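Side-chain contacts in serpin (Taeniopygia guttata, PDB 5HGC), which binds the steroid cortisol and probably inhibits serine proteases: residues A[190-195]-A[200-205]; A[238-241]-A[247-250]; A[100-105]-A[143-148]. All coordinates share one frame; numbering follows the deposited sequence. Where two conformers were deposited one is given.

In the fold
The three contacts sample three parts of the serpin fold. Contact 1 is a beta hairpin in sheet C and is partly exposed. Contact 2 sets the end of a sheet B strand against a short helix, and contact 3 sets a sheet A strand under helix 135-149; both are buried. Contacts 1 and 2 are near neighbours, their nearest atoms about 7 Å apart. Contact 3 is remote, its nearest atoms about 24 Å from contact 1 and about 25 Å from contact 2. The hairpin uses backbone hydrogen bonds, with mostly polar chains on one face. Contact 2 is purely aliphatic. Contact 3 is built round an aromatic pair whose tyrosine hydroxyl is hydrogen-bonded to a neighbouring strand.

Contact 1 of 3, residues A[190-195]-A[200-205]; sequences EREFFV and TVKVPM
F193 and V201 pair within an antiparallel beta hairpin of the serpin sheet C, made by strands 189-194 and 200-209. The short strand axes come within 4.5 Å and cross at 133°, so the hairpin is clearly twisted. Two hydrogen-bonded pairs hold it. R191 N reaches V203 O at 3.0 Å, and V203 N returns the bond to R191 O. F193 N to V201 O is 2.8 Å, answered by V201 N to F193 O. E192 and K202 form the non-hydrogen-bonded pair between them.

One face carries R191, F193, V201 and V203. F193 CB packs on V201 CG2 at 3.8 Å and on V203 CG1 at 4.0 Å. Its CG is anti to the backbone N (chi1 -171°), which leads the ring away from the other strand and onto P376 of the C-terminal segment. V195 and V201 also lean on that segment. Farther along, R191 CB lies 3.8 Å from M205 CB. The R191 side chain makes a salt bridge to E350 through NE and a cation-pi contact with Y272, though it has a second conformer.

The other face is mostly polar and more exposed. E192 and K202 run side by side, pointing the same way, without their charged ends meeting. E190 and K202 make only a long, doubtful salt bridge. P204 joins the hairpin to strand 265-283 through a backbone bond with K275. At the turn end, T200 OG1 sits at the edge of the F194 ring, near its plane, 3.5 Å from CD1.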
ATOM      1  N   GLU A 190       0.770  17.140 -22.871  0.61 45.89           N
ATOM      2  CA  GLU A 190       0.806  17.839 -21.590  0.61 50.25           C
ATOM      3  C   GLU A 190      -0.423  18.713 -21.490  0.61 50.00           C
ATOM      4  O   GLU A 190      -0.752  19.429 -22.434  0.61 57.19           O
ATOM      5  CB  GLU A 190       2.132  18.599 -21.308  0.61 54.83           C
ATOM      6  CG  GLU A 190       2.459  19.835 -22.148  0.61 59.45           C
ATOM      7  CD  GLU A 190       3.345  20.842 -21.411  0.61 62.09           C
ATOM      8  OE1 GLU A 190       3.266  22.047 -21.728  0.61 59.05           O
ATOM      9  OE2 GLU A 190       4.112  20.439 -20.505  0.61 61.39           O
ATOM     10  N   ARG A 191      -1.121  18.575 -20.365  1.00 44.07           N
ATOM     11  CA  ARG A 191      -2.352  19.280 -20.073  0.54 40.03           C
ATOM     12  C   ARG A 191      -2.289  19.761 -18.643  1.00 39.10           C
ATOM     13  O   ARG A 191      -1.387  19.390 -17.899  1.00 33.73           O
ATOM     14  CB  ARG A 191      -3.565  18.360 -20.249  0.54 42.34           C
ATOM     15  CG  ARG A 191      -3.995  18.143 -21.698  0.54 44.04           C
ATOM     16  CD  ARG A 191      -5.156  17.164 -21.796  0.54 42.39           C
ATOM     17  NE  ARG A 191      -6.432  17.749 -21.390  0.54 41.50           N
ATOM     18  CZ  ARG A 191      -7.340  18.228 -22.230  0.54 40.26           C
ATOM     19  NH1 ARG A 191      -8.480  18.726 -21.764  0.54 38.65           N
ATOM     20  NH2 ARG A 191      -7.112  18.191 -23.534  0.54 39.08           N
ATOM     21  N   GLU A 192      -3.262  20.569 -18.272  1.00 38.66           N
ATOM     22  CA  GLU A 192      -3.237  21.221 -17.022  1.00 43.01           C
ATOM     23  C   GLU A 192      -3.887  20.385 -15.955  1.00 45.92           C
ATOM     24  O   GLU A 192      -4.923  19.766 -16.200  1.00 48.72           O
ATOM     25  CB  GLU A 192      -3.947  22.557 -17.138  1.00 48.90           C
ATOM     26  CG  GLU A 192      -3.040  23.653 -17.671  1.00 59.09           C
ATOM     27  CD  GLU A 192      -3.707  25.017 -17.701  1.00 67.95           C
ATOM     28  OE1 GLU A 192      -4.953  25.122 -17.486  1.00 66.22           O
ATOM     29  OE2 GLU A 192      -2.960  25.985 -17.959  1.00 64.83           O
ATOM     30  N   PHE A 193      -3.276  20.400 -14.764  1.00 41.71           N
ATOM     31  CA  PHE A 193      -3.781  19.716 -13.592  1.00 36.41           C
ATOM     32  C   PHE A 193      -3.954  20.769 -12.526  1.00 37.79           C
ATOM     33  O   PHE A 193      -3.020  21.538 -12.240  1.00 45.49           O
ATOM     34  CB  PHE A 193      -2.795  18.598 -13.131  1.00 34.18           C
ATOM     35  CG  PHE A 193      -3.355  17.722 -12.052  1.00 31.51           C
ATOM     36  CD1 PHE A 193      -3.399  18.160 -10.720  1.00 28.35           C
ATOM     37  CD2 PHE A 193      -3.880  16.463 -12.363  1.00 31.68           C
ATOM     38  CE1 PHE A 193      -3.975  17.391  -9.718  1.00 29.42           C
ATOM     39  CE2 PHE A 193      -4.465  15.686 -11.358  1.00 33.99           C
ATOM     40  CZ  PHE A 193      -4.499  16.145 -10.033  1.00 31.66           C
ATOM     41  N   PHE A 194      -5.124  20.774 -11.894  1.00 40.78           N
ATOM     42  CA  PHE A 194      -5.498  21.828 -10.955  1.00 43.97           C
ATOM     43  C   PHE A 194      -5.366  21.329  -9.539  1.00 44.86           C
ATOM     44  O   PHE A 194      -6.258  20.685  -9.020  1.00 47.79           O
ATOM     45  CB  PHE A 194      -6.884  22.476 -11.307  1.00 48.59           C
ATOM     46  CG  PHE A 194      -6.998  22.835 -12.787  1.00 55.55           C
ATOM     47  CD1 PHE A 194      -6.368  23.997 -13.299  1.00 56.12           C
ATOM     48  CD2 PHE A 194      -7.626  21.945 -13.708  1.00 56.32           C
ATOM     49  CE1 PHE A 194      -6.391  24.284 -14.678  1.00 56.68           C
ATOM     50  CE2 PHE A 194      -7.649  22.236 -15.077  1.00 58.57           C
ATOM     51  CZ  PHE A 194      -7.034  23.411 -15.560  1.00 57.81           C
ATOM     52  N   VAL A 195      -4.220  21.644  -8.938  1.00 44.46           N
ATOM     53  CA  VAL A 195      -3.910  21.307  -7.561  1.00 41.02           C
ATOM     54  C   VAL A 195      -4.763  22.022  -6.493  1.00 49.35           C
ATOM     55  O   VAL A 195      -5.300  21.323  -5.607  1.00 49.89           O
ATOM     56  CB  VAL A 195      -2.401  21.496  -7.280  1.00 39.55           C
ATOM     57  CG1 VAL A 195      -2.037  21.008  -5.886  1.00 37.09           C
ATOM     58  CG2 VAL A 195      -1.541  20.773  -8.317  1.00 35.04           C
ATOM     59  N   THR A 200      -1.405  25.240 -10.234  1.00 47.37           N
ATOM     60  CA  THR A 200      -1.758  24.611 -11.501  1.00 48.71           C
ATOM     61  C   THR A 200      -0.496  24.099 -12.147  1.00 46.38           C
ATOM     62  O   THR A 200       0.456  24.851 -12.294  1.00 49.19           O
ATOM     63  CB  THR A 200      -2.446  25.629 -12.458  1.00 47.87           C
ATOM     64  OG1 THR A 200      -3.745  25.939 -11.924  1.00 56.26           O
ATOM     65  CG2 THR A 200      -2.550  25.093 -13.955  1.00 41.29           C
ATOM     66  N   VAL A 201      -0.477  22.832 -12.539  1.00 42.24           N
ATOM     67  CA  VAL A 201       0.773  22.254 -13.059  1.00 43.59           C
ATOM     68  C   VAL A 201       0.541  21.596 -14.416  1.00 42.73           C
ATOM     69  O   VAL A 201      -0.590  21.289 -14.767  1.00 41.73           O
ATOM     70  CB  VAL A 201       1.436  21.239 -12.069  1.00 41.87           C
ATOM     71  CG1 VAL A 201       1.762  21.877 -10.704  1.00 38.60           C
ATOM     72  CG2 VAL A 201       0.555  20.014 -11.886  1.00 43.54           C
ATOM     73  N   LYS A 202       1.602  21.395 -15.178  1.00 42.05           N
ATOM     74  CA  LYS A 202       1.448  20.639 -16.377  1.00 48.38           C
ATOM     75  C   LYS A 202       1.905  19.197 -16.160  1.00 48.42           C
ATOM     76  O   LYS A 202       2.900  18.957 -15.495  1.00 59.29           O
ATOM     77  CB  LYS A 202       1.996  21.380 -17.607  1.00 53.42           C
ATOM     78  CG  LYS A 202       0.901  22.323 -18.166  1.00 66.57           C
ATOM     79  CD  LYS A 202       1.359  23.268 -19.268  1.00 79.89           C
ATOM     80  CE  LYS A 202       1.844  24.591 -18.678  1.00 87.25           C
ATOM     81  NZ  LYS A 202       3.106  25.039 -19.339  1.00 87.97           N
ATOM     82  N   VAL A 203       1.125  18.253 -16.675  1.00 44.71           N
ATOM     83  CA  VAL A 203       1.290  16.836 -16.422  1.00 44.55           C
ATOM     84  C   VAL A 203       1.081  16.142 -17.767  1.00 44.23           C
ATOM     85  O   VAL A 203       0.256  16.594 -18.551  1.00 44.93           O
ATOM     86  CB  VAL A 203       0.251  16.367 -15.357  1.00 42.79           C
ATOM     87  CG1 VAL A 203      -1.150  16.297 -15.944  1.00 40.59           C
ATOM     88  CG2 VAL A 203       0.616  15.010 -14.796  1.00 49.22           C
ATOM     89  N   PRO A 204       1.848  15.081 -18.073  1.00 41.06           N
ATOM     90  CA  PRO A 204       1.474  14.371 -19.308  1.00 40.72           C
ATOM     91  C   PRO A 204       0.167  13.570 -19.093  1.00 44.13           C
ATOM     92  O   PRO A 204       0.128  12.590 -18.334  1.00 41.83           O
ATOM     93  CB  PRO A 204       2.688  13.466 -19.617  1.00 41.24           C
ATOM     94  CG  PRO A 204       3.483  13.410 -18.352  1.00 40.12           C
ATOM     95  CD  PRO A 204       3.133  14.627 -17.515  1.00 39.13           C
ATOM     96  N   MET A 205      -0.899  14.039 -19.741  1.00 42.70           N
ATOM     97  CA  MET A 205      -2.233  13.474 -19.606  1.00 35.53           C
ATOM     98  C   MET A 205      -2.457  12.424 -20.696  1.00 34.54           C
ATOM     99  O   MET A 205      -2.394  12.730 -21.882  1.00 33.32           O
ATOM    100  CB  MET A 205      -3.237  14.600 -19.683  1.00 35.12           C
ATOM    101  CG  MET A 205      -4.648  14.191 -19.368  1.00 37.21           C
ATOM    102  SD  MET A 205      -4.870  13.860 -17.620  1.00 37.52           S
ATOM    103  CE  MET A 205      -4.846  15.456 -16.780  1.00 34.30           C
TER

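Contact 2 of 3, residues A[238-241]-A[247-250]; sequences VLPA and QLEQ
L248 of the short helix 245-251 meets V238 and P240 at the end of strand 233-240. In the serpin fold this is a strand of sheet B, with the helix packed beside it. The contact is small and wholly aliphatic, with no hydrogen bond between the two segments. One methyl group does the touching. L248 CD2 lies 3.8 Å from V238 CG1 and 4.1 Å from P240 CB. The two directions from CD2 are close to 90° apart, so the methyl fits between a valine branch and a proline ring. P240 CG is the next ring atom, at 4.3 Å from L248 CD2.

The torsions explain the reach. L248 starts out trans from its backbone N (chi1 177°), and CD2 continues the chain fully extended from CA, which makes it the far tip of the side chain. V238 and P240 stand two residues apart and both face the helix. L239, between them, points the opposite way, to F351, H353 and F355.

The next shell closes round the leucine. W260, C222 and L356 each touch both V238 and L248. They come from helix 254-263, strand 222-228 and strand 355-361, so the site joins two helices to sheet B. W260 shares its helix with I257, Q258 and S261 of the cortisol pocket, but the V238 side chain is itself about 11 Å from the steroid.

Polar bonds fix the surroundings. V238 is held to L356 by backbone bonding, and L239 likewise to T223. E249 makes a salt bridge with K372, tying the helix to strand 366-373. Where the strand ends, P240 O accepts a hydrogen bond from H353 NE2.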
ATOM      1  N   VAL A 238     -10.617   7.525  -8.343  1.00 28.20           N
ATOM      2  CA  VAL A 238     -11.736   8.196  -7.683  1.00 28.30           C
ATOM      3  C   VAL A 238     -11.513   9.684  -7.761  1.00 28.63           C
ATOM      4  O   VAL A 238     -10.545  10.214  -7.215  1.00 33.82           O
ATOM      5  CB  VAL A 238     -11.860   7.791  -6.219  1.00 26.91           C
ATOM      6  CG1 VAL A 238     -13.100   8.435  -5.571  1.00 25.64           C
ATOM      7  CG2 VAL A 238     -11.899   6.289  -6.112  1.00 23.21           C
ATOM      8  N   LEU A 239     -12.411  10.342  -8.473  1.00 30.50           N
ATOM      9  CA  LEU A 239     -12.342  11.783  -8.772  1.00 30.76           C
ATOM     10  C   LEU A 239     -13.461  12.432  -7.980  1.00 30.39           C
ATOM     11  O   LEU A 239     -14.601  12.306  -8.406  1.00 32.67           O
ATOM     12  CB  LEU A 239     -12.549  12.021 -10.258  1.00 27.76           C
ATOM     13  CG  LEU A 239     -12.302  13.423 -10.771  1.00 29.29           C
ATOM     14  CD1 LEU A 239     -10.874  13.860 -10.468  1.00 27.97           C
ATOM     15  CD2 LEU A 239     -12.542  13.448 -12.260  1.00 25.61           C
ATOM     16  N   PRO A 240     -13.153  13.036  -6.801  1.00 29.73           N
ATOM     17  CA  PRO A 240     -14.201  13.791  -6.122  1.00 32.06           C
ATOM     18  C   PRO A 240     -14.368  15.168  -6.789  1.00 35.74           C
ATOM     19  O   PRO A 240     -13.382  15.730  -7.358  1.00 33.82           O
ATOM     20  CB  PRO A 240     -13.669  13.922  -4.690  1.00 29.99           C
ATOM     21  CG  PRO A 240     -12.187  14.039  -4.892  1.00 29.97           C
ATOM     22  CD  PRO A 240     -11.873  13.109  -6.054  1.00 29.58           C
ATOM     23  N   ALA A 241     -15.616  15.678  -6.749  1.00 37.92           N
ATOM     24  CA  ALA A 241     -15.937  17.076  -7.111  1.00 39.12           C
ATOM     25  C   ALA A 241     -15.097  18.080  -6.281  1.00 41.18           C
ATOM     26  O   ALA A 241     -14.834  17.815  -5.080  1.00 37.29           O
ATOM     27  CB  ALA A 241     -17.409  17.312  -6.855  1.00 37.41           C
ATOM     28  N   GLN A 247     -14.431  15.304   2.687  1.00 43.06           N
ATOM     29  CA  GLN A 247     -15.590  14.474   2.999  1.00 45.85           C
ATOM     30  C   GLN A 247     -15.373  12.983   2.620  1.00 41.21           C
ATOM     31  O   GLN A 247     -15.671  12.081   3.428  1.00 41.28           O
ATOM     32  CB  GLN A 247     -16.831  15.090   2.339  1.00 48.15           C
ATOM     33  CG  GLN A 247     -18.164  14.734   2.994  1.00 66.45           C
ATOM     34  CD  GLN A 247     -19.038  13.788   2.162  1.00 70.94           C
ATOM     35  OE1 GLN A 247     -19.210  13.971   0.930  1.00 66.55           O
ATOM     36  NE2 GLN A 247     -19.626  12.777   2.846  1.00 66.32           N
ATOM     37  N   LEU A 248     -14.848  12.754   1.404  1.00 35.26           N
ATOM     38  CA  LEU A 248     -14.467  11.439   0.916  1.00 34.20           C
ATOM     39  C   LEU A 248     -13.431  10.746   1.839  1.00 37.43           C
ATOM     40  O   LEU A 248     -13.671   9.597   2.273  1.00 36.62           O
ATOM     41  CB  LEU A 248     -13.905  11.554  -0.490  1.00 30.90           C
ATOM     42  CG  LEU A 248     -13.392  10.252  -1.114  1.00 29.02           C
ATOM     43  CD1 LEU A 248     -14.489   9.189  -1.236  1.00 27.07           C
ATOM     44  CD2 LEU A 248     -12.814  10.585  -2.471  1.00 29.24           C
ATOM     45  N   GLU A 249     -12.312  11.444   2.126  1.00 34.58           N
ATOM     46  CA  GLU A 249     -11.326  11.027   3.159  1.00 42.46           C
ATOM     47  C   GLU A 249     -11.952  10.514   4.453  1.00 45.50           C
ATOM     48  O   GLU A 249     -11.581   9.438   4.909  1.00 48.24           O
ATOM     49  CB  GLU A 249     -10.380  12.160   3.550  1.00 38.24           C
ATOM     50  CG  GLU A 249      -9.432  12.568   2.460  1.00 40.03           C
ATOM     51  CD  GLU A 249      -8.660  13.837   2.797  1.00 43.70           C
ATOM     52  OE1 GLU A 249      -8.927  14.506   3.829  1.00 46.17           O
ATOM     53  OE2 GLU A 249      -7.754  14.163   2.009  1.00 42.13           O
ATOM     54  N   GLN A 250     -12.887  11.274   5.033  1.00 49.38           N
ATOM     55  CA  GLN A 250     -13.441  10.957   6.359  1.00 55.05           C
ATOM     56  C   GLN A 250     -14.433   9.795   6.357  1.00 49.18           C
ATOM     57  O   GLN A 250     -14.761   9.252   7.395  1.00 59.26           O
ATOM     58  CB  GLN A 250     -14.103  12.186   7.002  1.00 61.71           C
ATOM     59  CG  GLN A 250     -13.166  13.270   7.547  1.00 64.77           C
ATOM     60  CD  GLN A 250     -13.801  14.696   7.533  1.00 72.97           C
ATOM     61  OE1 GLN A 250     -15.032  14.893   7.357  1.00 65.06           O
ATOM     62  NE2 GLN A 250     -12.948  15.697   7.684  1.00 66.59           N
TER

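Contact 3 of 3, residues A[100-105]-A[143-148]; sequences MNAIFV and NDYIER
A102 and F104 lie on the extended strand 100-106 of the serpin sheet A, beneath helix 135-149, and A102 CA is 9.9 Å from Y145 CA. This helix, helix F in serpin nomenclature, packs across the sheet. Within it, E147 N bonds to N143 O, a regular helical turn around Y145.

Y145 is the residue that bridges the gap. With chi1 near 180° (166°), its ring swings off the helix and reaches the strand. There it makes an offset edge-to-face pair with F104. The ring centroids are 5.7 Å apart and the planes stand at 76°. F104 leads with its far end, CZ, which lies 3.6 Å from Y145 CD2 and 3.9 Å from Y145 CE2. The tyrosine CD2 sits in the plane of the F104 ring, at its edge. F104 CZ therefore approaches the CD2-CE2 side of the tyrosine ring, off its centre.

A102 comes from the same side of the Y145 ring plane as F104 CZ, nearer the hydroxyl end. Its CB is 3.9 Å from Y145 CE2 and 3.8 Å from Y145 OH.

F128, on the adjoining strand 126-130, completes the aromatic group. It meets Y145 edge-to-face and lies nearly parallel to F104, with planes at about 15°. Backbone bonds from I103 to E126 and F128 keep that strand in place. A leucine in place of Y145 would probably leave the F104 and F128 rings without their edge-to-face partner and E126 without the hydroxyl it holds. In the deposited structure that bond runs between Y145 OH and E126 OE1.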
ATOM      1  N   MET A 100       8.540  -6.378   0.274  1.00 33.01           N
ATOM      2  CA  MET A 100       9.623  -6.844   1.141  1.00 31.95           C
ATOM      3  C   MET A 100       9.619  -6.194   2.511  1.00 34.13           C
ATOM      4  O   MET A 100       9.334  -4.993   2.647  1.00 33.65           O
ATOM      5  CB  MET A 100      10.958  -6.645   0.448  1.00 31.00           C
ATOM      6  CG  MET A 100      11.102  -7.528  -0.791  1.00 35.95           C
ATOM      7  SD  MET A 100      12.139  -6.998  -2.202  1.00 53.71           S
ATOM      8  CE  MET A 100      11.432  -5.435  -2.781  1.00 44.37           C
ATOM      9  N   ASN A 101       9.912  -7.038   3.503  1.00 36.35           N
ATOM     10  CA  ASN A 101      10.051  -6.731   4.933  1.00 37.41           C
ATOM     11  C   ASN A 101      11.476  -7.010   5.338  1.00 35.07           C
ATOM     12  O   ASN A 101      12.017  -8.047   4.948  1.00 41.44           O
ATOM     13  CB  ASN A 101       9.238  -7.732   5.729  1.00 46.25           C
ATOM     14  CG  ASN A 101       7.774  -7.491   5.600  1.00 59.35           C
ATOM     15  OD1 ASN A 101       7.337  -6.322   5.452  1.00 68.87           O
ATOM     16  ND2 ASN A 101       6.984  -8.579   5.631  1.00 52.25           N
ATOM     17  N   ALA A 102      12.099  -6.099   6.078  1.00 28.97           N
ATOM     18  CA  ALA A 102      13.426  -6.334   6.642  1.00 26.69           C
ATOM     19  C   ALA A 102      13.489  -5.710   8.018  1.00 26.47           C
ATOM     20  O   ALA A 102      12.771  -4.736   8.291  1.00 22.83           O
ATOM     21  CB  ALA A 102      14.549  -5.833   5.747  1.00 23.06           C
ATOM     22  N   ILE A 103      14.285  -6.345   8.892  1.00 24.00           N
ATOM     23  CA  ILE A 103      14.671  -5.787  10.173  1.00 22.16           C
ATOM     24  C   ILE A 103      16.159  -5.568  10.296  1.00 20.65           C
ATOM     25  O   ILE A 103      16.945  -6.370   9.827  1.00 22.63           O
ATOM     26  CB  ILE A 103      14.101  -6.517  11.399  1.00 22.97           C
ATOM     27  CG1 ILE A 103      14.560  -7.969  11.473  1.00 25.53           C
ATOM     28  CG2 ILE A 103      12.603  -6.428  11.374  1.00 23.23           C
ATOM     29  CD1 ILE A 103      14.277  -8.689  12.794  1.00 27.35           C
ATOM     30  N   PHE A 104      16.520  -4.432  10.876  1.00 20.45           N
ATOM     31  CA  PHE A 104      17.902  -4.085  11.158  1.00 22.11           C
ATOM     32  C   PHE A 104      18.014  -3.952  12.672  1.00 23.47           C
ATOM     33  O   PHE A 104      17.371  -3.058  13.270  1.00 23.97           O
ATOM     34  CB  PHE A 104      18.276  -2.819  10.394  1.00 20.58           C
ATOM     35  CG  PHE A 104      18.167  -2.988   8.917  1.00 21.05           C
ATOM     36  CD1 PHE A 104      16.918  -2.737   8.238  1.00 20.95           C
ATOM     37  CD2 PHE A 104      19.291  -3.433   8.156  1.00 20.02           C
ATOM     38  CE1 PHE A 104      16.827  -2.919   6.835  1.00 19.21           C
ATOM     39  CE2 PHE A 104      19.206  -3.588   6.758  1.00 18.75           C
ATOM     40  CZ  PHE A 104      17.970  -3.339   6.104  1.00 20.68           C
ATOM     41  N   VAL A 105      18.705  -4.907  13.297  1.00 22.94           N
ATOM     42  CA  VAL A 105      18.697  -5.021  14.776  1.00 26.47           C
ATOM     43  C   VAL A 105      20.113  -4.686  15.244  1.00 31.70           C
ATOM     44  O   VAL A 105      21.115  -5.106  14.603  1.00 32.55           O
ATOM     45  CB  VAL A 105      18.275  -6.428  15.296  1.00 25.86           C
ATOM     46  CG1 VAL A 105      18.162  -6.488  16.846  1.00 26.63           C
ATOM     47  CG2 VAL A 105      16.922  -6.812  14.724  1.00 26.08           C
ATOM     48  N   ASN A 143      20.564   1.734   2.684  1.00 32.45           N
ATOM     49  CA  ASN A 143      20.042   2.313   1.448  1.00 33.10           C
ATOM     50  C   ASN A 143      20.512   1.589   0.202  1.00 33.44           C
ATOM     51  O   ASN A 143      19.760   1.472  -0.786  1.00 32.59           O
ATOM     52  CB  ASN A 143      20.361   3.794   1.375  1.00 33.21           C
ATOM     53  CG  ASN A 143      19.652   4.592   2.457  1.00 33.56           C
ATOM     54  OD1 ASN A 143      18.505   4.268   2.856  1.00 39.61           O
ATOM     55  ND2 ASN A 143      20.329   5.629   2.964  1.00 30.04           N
ATOM     56  N   ASP A 144      21.730   1.060   0.270  1.00 33.11           N
ATOM     57  CA  ASP A 144      22.240   0.200  -0.775  1.00 36.14           C
ATOM     58  C   ASP A 144      21.451  -1.094  -0.849  1.00 36.70           C
ATOM     59  O   ASP A 144      21.255  -1.657  -1.949  1.00 34.07           O
ATOM     60  CB  ASP A 144      23.709  -0.113  -0.544  1.00 47.41           C
ATOM     61  CG  ASP A 144      24.617   1.090  -0.830  1.00 59.92           C
ATOM     62  OD1 ASP A 144      24.139   2.100  -1.422  1.00 66.11           O
ATOM     63  OD2 ASP A 144      25.808   1.019  -0.448  1.00 61.25           O
ATOM     64  N   TYR A 145      20.998  -1.551   0.323  1.00 33.70           N
ATOM     65  CA  TYR A 145      20.243  -2.768   0.417  1.00 30.94           C
ATOM     66  C   TYR A 145      18.888  -2.599  -0.274  1.00 31.67           C
ATOM     67  O   TYR A 145      18.506  -3.445  -1.138  1.00 29.98           O
ATOM     68  CB  TYR A 145      20.100  -3.192   1.858  1.00 26.52           C
ATOM     69  CG  TYR A 145      19.060  -4.239   2.026  1.00 27.42           C
ATOM     70  CD1 TYR A 145      19.299  -5.579   1.625  1.00 24.22           C
ATOM     71  CD2 TYR A 145      17.776  -3.896   2.568  1.00 26.63           C
ATOM     72  CE1 TYR A 145      18.306  -6.537   1.778  1.00 23.85           C
ATOM     73  CE2 TYR A 145      16.780  -4.847   2.697  1.00 24.61           C
ATOM     74  CZ  TYR A 145      17.070  -6.156   2.316  1.00 24.44           C
ATOM     75  OH  TYR A 145      16.119  -7.074   2.513  1.00 25.98           O
ATOM     76  N   ILE A 146      18.194  -1.503   0.073  1.00 31.28           N
ATOM     77  CA  ILE A 146      16.887  -1.168  -0.538  1.00 31.31           C
ATOM     78  C   ILE A 146      17.049  -0.959  -2.019  1.00 30.89           C
ATOM     79  O   ILE A 146      16.236  -1.458  -2.795  1.00 31.49           O
ATOM     80  CB  ILE A 146      16.196   0.059   0.080  1.00 34.60           C
ATOM     81  CG1 ILE A 146      16.260   0.002   1.627  1.00 40.11           C
ATOM     82  CG2 ILE A 146      14.748   0.191  -0.413  1.00 31.73           C
ATOM     83  CD1 ILE A 146      15.482  -1.111   2.316  1.00 37.61           C
ATOM     84  N   GLU A 147      18.108  -0.270  -2.415  1.00 30.71           N
ATOM     85  CA  GLU A 147      18.342  -0.035  -3.814  1.00 36.30           C
ATOM     86  C   GLU A 147      18.571  -1.319  -4.607  1.00 37.58           C
ATOM     87  O   GLU A 147      18.027  -1.486  -5.706  1.00 40.75           O
ATOM     88  CB  GLU A 147      19.496   0.930  -4.002  1.00 42.79           C
ATOM     89  CG  GLU A 147      19.845   1.179  -5.463  1.00 47.54           C
ATOM     90  CD  GLU A 147      20.916   2.231  -5.586  1.00 57.63           C
ATOM     91  OE1 GLU A 147      21.239   2.863  -4.544  1.00 59.51           O
ATOM     92  OE2 GLU A 147      21.423   2.428  -6.716  1.00 58.10           O
ATOM     93  N   ARG A 148      19.355  -2.222  -4.045  1.00 34.90           N
ATOM     94  CA  ARG A 148      19.738  -3.403  -4.775  1.00 39.65           C
ATOM     95  C   ARG A 148      18.531  -4.337  -4.880  1.00 37.85           C
ATOM     96  O   ARG A 148      18.290  -4.964  -5.921  1.00 38.34           O
ATOM     97  CB  ARG A 148      20.937  -4.080  -4.100  1.00 42.40           C
ATOM     98  CG  ARG A 148      21.525  -5.164  -4.952  1.00 49.63           C
ATOM     99  CD  ARG A 148      22.983  -5.433  -4.664  1.00 61.46           C
ATOM    100  NE  ARG A 148      23.455  -6.430  -5.632  1.00 72.35           N
ATOM    101  CZ  ARG A 148      24.682  -6.958  -5.704  1.00 82.48           C
ATOM    102  NH1 ARG A 148      25.679  -6.619  -4.864  1.00 79.34           N
ATOM    103  NH2 ARG A 148      24.909  -7.856  -6.654  1.00 85.51           N
TER